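Local coordinates for protein methylenetetrahydrofolate--tRNA-(uracil-5-)-methyltransferase TrmFO (Thermus thermophilus, PDB 3G5S) that probably catalyses the FAD- and folate-dependent methylation of uridine 54 in tRNA to 5-methyluridine, using methylenetetrahydrofolate as carbon donor and NAD(P)H as reductant, at residues R198-Q201 with A202-A206. Numbering follows the deposited sequence.
Sequences RFHQ and ALLEA
Leu-204 leans back over His-200 and Gln-201 in the last turn of helix 193-205, a compact example of how i to i+3 and i to i+4 side chains settle against one another where a helix ends. Its CB rests 3.4 Å from Gln-201 O, and CG stands above one face of the His-200 ring, offset toward the rim and also close to His-200 O. From that branch point CD2 reaches the imidazole, 4.1 Å from NE2 of His-200. CD1 lies near CE1 of the same ring and meets the amide of Gln-201, 3.8 Å from NE2 of Gln-201. Gln-201 brings its amide there by a bend at chi2 (-61°). One residue earlier in each partner, Phe-199 and Leu-203 form a second i to i+4 pair, this one wholly apolar: the phenyl ring, with CG anti to its own backbone N (chi1 -174°), sets CE2 3.7 Å from CD1 of Leu-203, and Leu-289 of helix 283-290 packs on both. In the backbone, Leu-203 N donates to Phe-199 O at 3.0 Å, whereas Leu-204 N is shared between His-200 O and, weakly, Gln-201 O in this last turn, Ala-206 being the first residue to leave helical geometry. Replacing Leu-204 by an alanine would probably uncover that face of the His-200 ring and leave the Gln-201 amide freer to turn. The buried His-200 NE2 is hydrogen-bonded to Ala-230 O of helix 226-231, whose Ala-230 side chain touches Leu-204 too; apolar contact and polar bond therefore join the same two helices, and NE2 probably carries the proton.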
loop_
_atom_site.group_PDB
_atom_site.type_symbol
_atom_site.label_atom_id
_atom_site.label_comp_id
_atom_site.label_asym_id
_atom_site.label_seq_id
_atom_site.Cartn_x
_atom_site.Cartn_y
_atom_site.Cartn_z
ATOM N N ARG A 198 24.684 -5.838 -20.399
ATOM C CA ARG A 198 24.974 -4.835 -19.365
ATOM C C ARG A 198 23.981 -4.954 -18.209
ATOM O O ARG A 198 24.364 -4.941 -17.041
ATOM C CB ARG A 198 24.942 -3.407 -19.947
ATOM C CG ARG A 198 25.189 -2.273 -18.922
ATOM C CD ARG A 198 24.800 -0.881 -19.459
ATOM N NE ARG A 198 25.027 0.187 -18.476
ATOM C CZ ARG A 198 24.349 1.332 -18.437
ATOM N NH1 ARG A 198 23.389 1.570 -19.321
ATOM N NH2 ARG A 198 24.617 2.235 -17.504
ATOM N N PHE A 199 22.702 -5.072 -18.551
ATOM C CA PHE A 199 21.629 -5.147 -17.572
ATOM C C PHE A 199 21.748 -6.418 -16.726
ATOM O O PHE A 199 21.676 -6.379 -15.494
ATOM C CB PHE A 199 20.289 -5.098 -18.304
ATOM C CG PHE A 199 19.098 -5.024 -17.399
ATOM C CD1 PHE A 199 18.799 -3.863 -16.709
ATOM C CD2 PHE A 199 18.255 -6.107 -17.265
ATOM C CE1 PHE A 199 17.691 -3.793 -15.887
ATOM C CE2 PHE A 199 17.147 -6.041 -16.445
ATOM C CZ PHE A 199 16.863 -4.879 -15.757
ATOM N N HIS A 200 21.948 -7.548 -17.395
ATOM C CA HIS A 200 22.098 -8.820 -16.707
ATOM C C HIS A 200 23.292 -8.796 -15.754
ATOM O O HIS A 200 23.190 -9.247 -14.617
ATOM C CB HIS A 200 22.234 -9.963 -17.712
ATOM C CG HIS A 200 22.518 -11.287 -17.079
ATOM N ND1 HIS A 200 23.763 -11.878 -17.108
ATOM C CD2 HIS A 200 21.718 -12.129 -16.382
ATOM C CE1 HIS A 200 23.715 -13.029 -16.461
ATOM N NE2 HIS A 200 22.487 -13.204 -16.010
ATOM N N GLN A 201 24.421 -8.261 -16.212
ATOM C CA GLN A 201 25.595 -8.147 -15.354
ATOM C C GLN A 201 25.318 -7.271 -14.133
ATOM O O GLN A 201 25.734 -7.587 -13.019
ATOM C CB GLN A 201 26.783 -7.587 -16.143
ATOM C CG GLN A 201 27.444 -8.589 -17.067
ATOM C CD GLN A 201 28.006 -9.780 -16.314
ATOM O OE1 GLN A 201 28.662 -9.625 -15.284
ATOM N NE2 GLN A 201 27.745 -10.977 -16.822
ATOM N N ALA A 202 24.616 -6.163 -14.339
ATOM C CA ALA A 202 24.293 -5.272 -13.233
ATOM C C ALA A 202 23.401 -5.963 -12.199
ATOM O O ALA A 202 23.535 -5.730 -10.998
ATOM C CB ALA A 202 23.635 -4.009 -13.748
ATOM N N LEU A 203 22.490 -6.814 -12.663
ATOM C CA LEU A 203 21.616 -7.558 -11.760
ATOM C C LEU A 203 22.404 -8.516 -10.873
ATOM O O LEU A 203 22.057 -8.723 -9.710
ATOM C CB LEU A 203 20.569 -8.344 -12.546
ATOM C CG LEU A 203 19.332 -7.572 -12.997
ATOM C CD1 LEU A 203 18.499 -8.434 -13.932
ATOM C CD2 LEU A 203 18.504 -7.121 -11.795
ATOM N N LEU A 204 23.454 -9.111 -11.426
ATOM C CA LEU A 204 24.240 -10.087 -10.678
ATOM C C LEU A 204 24.822 -9.480 -9.404
ATOM O O LEU A 204 24.890 -10.141 -8.368
ATOM C CB LEU A 204 25.363 -10.666 -11.545
ATOM C CG LEU A 204 24.940 -11.513 -12.747
ATOM C CD1 LEU A 204 26.166 -11.987 -13.520
ATOM C CD2 LEU A 204 24.094 -12.693 -12.307
ATOM N N GLU A 205 25.216 -8.213 -9.480
ATOM C CA GLU A 205 25.966 -7.583 -8.399
ATOM C C GLU A 205 25.149 -6.640 -7.517
ATOM O O GLU A 205 25.615 -6.215 -6.458
ATOM C CB GLU A 205 27.164 -6.827 -8.972
ATOM C CG GLU A 205 28.168 -7.708 -9.696
ATOM C CD GLU A 205 29.294 -6.909 -10.324
ATOM O OE1 GLU A 205 29.143 -5.676 -10.467
ATOM O OE2 GLU A 205 30.328 -7.512 -10.678
ATOM N N ALA A 206 23.942 -6.306 -7.954
ATOM C CA ALA A 206 23.123 -5.324 -7.249
ATOM C C ALA A 206 22.837 -5.720 -5.800
ATOM O O ALA A 206 22.612 -6.892 -5.501
ATOM C CB ALA A 206 21.830 -5.093 -7.999
#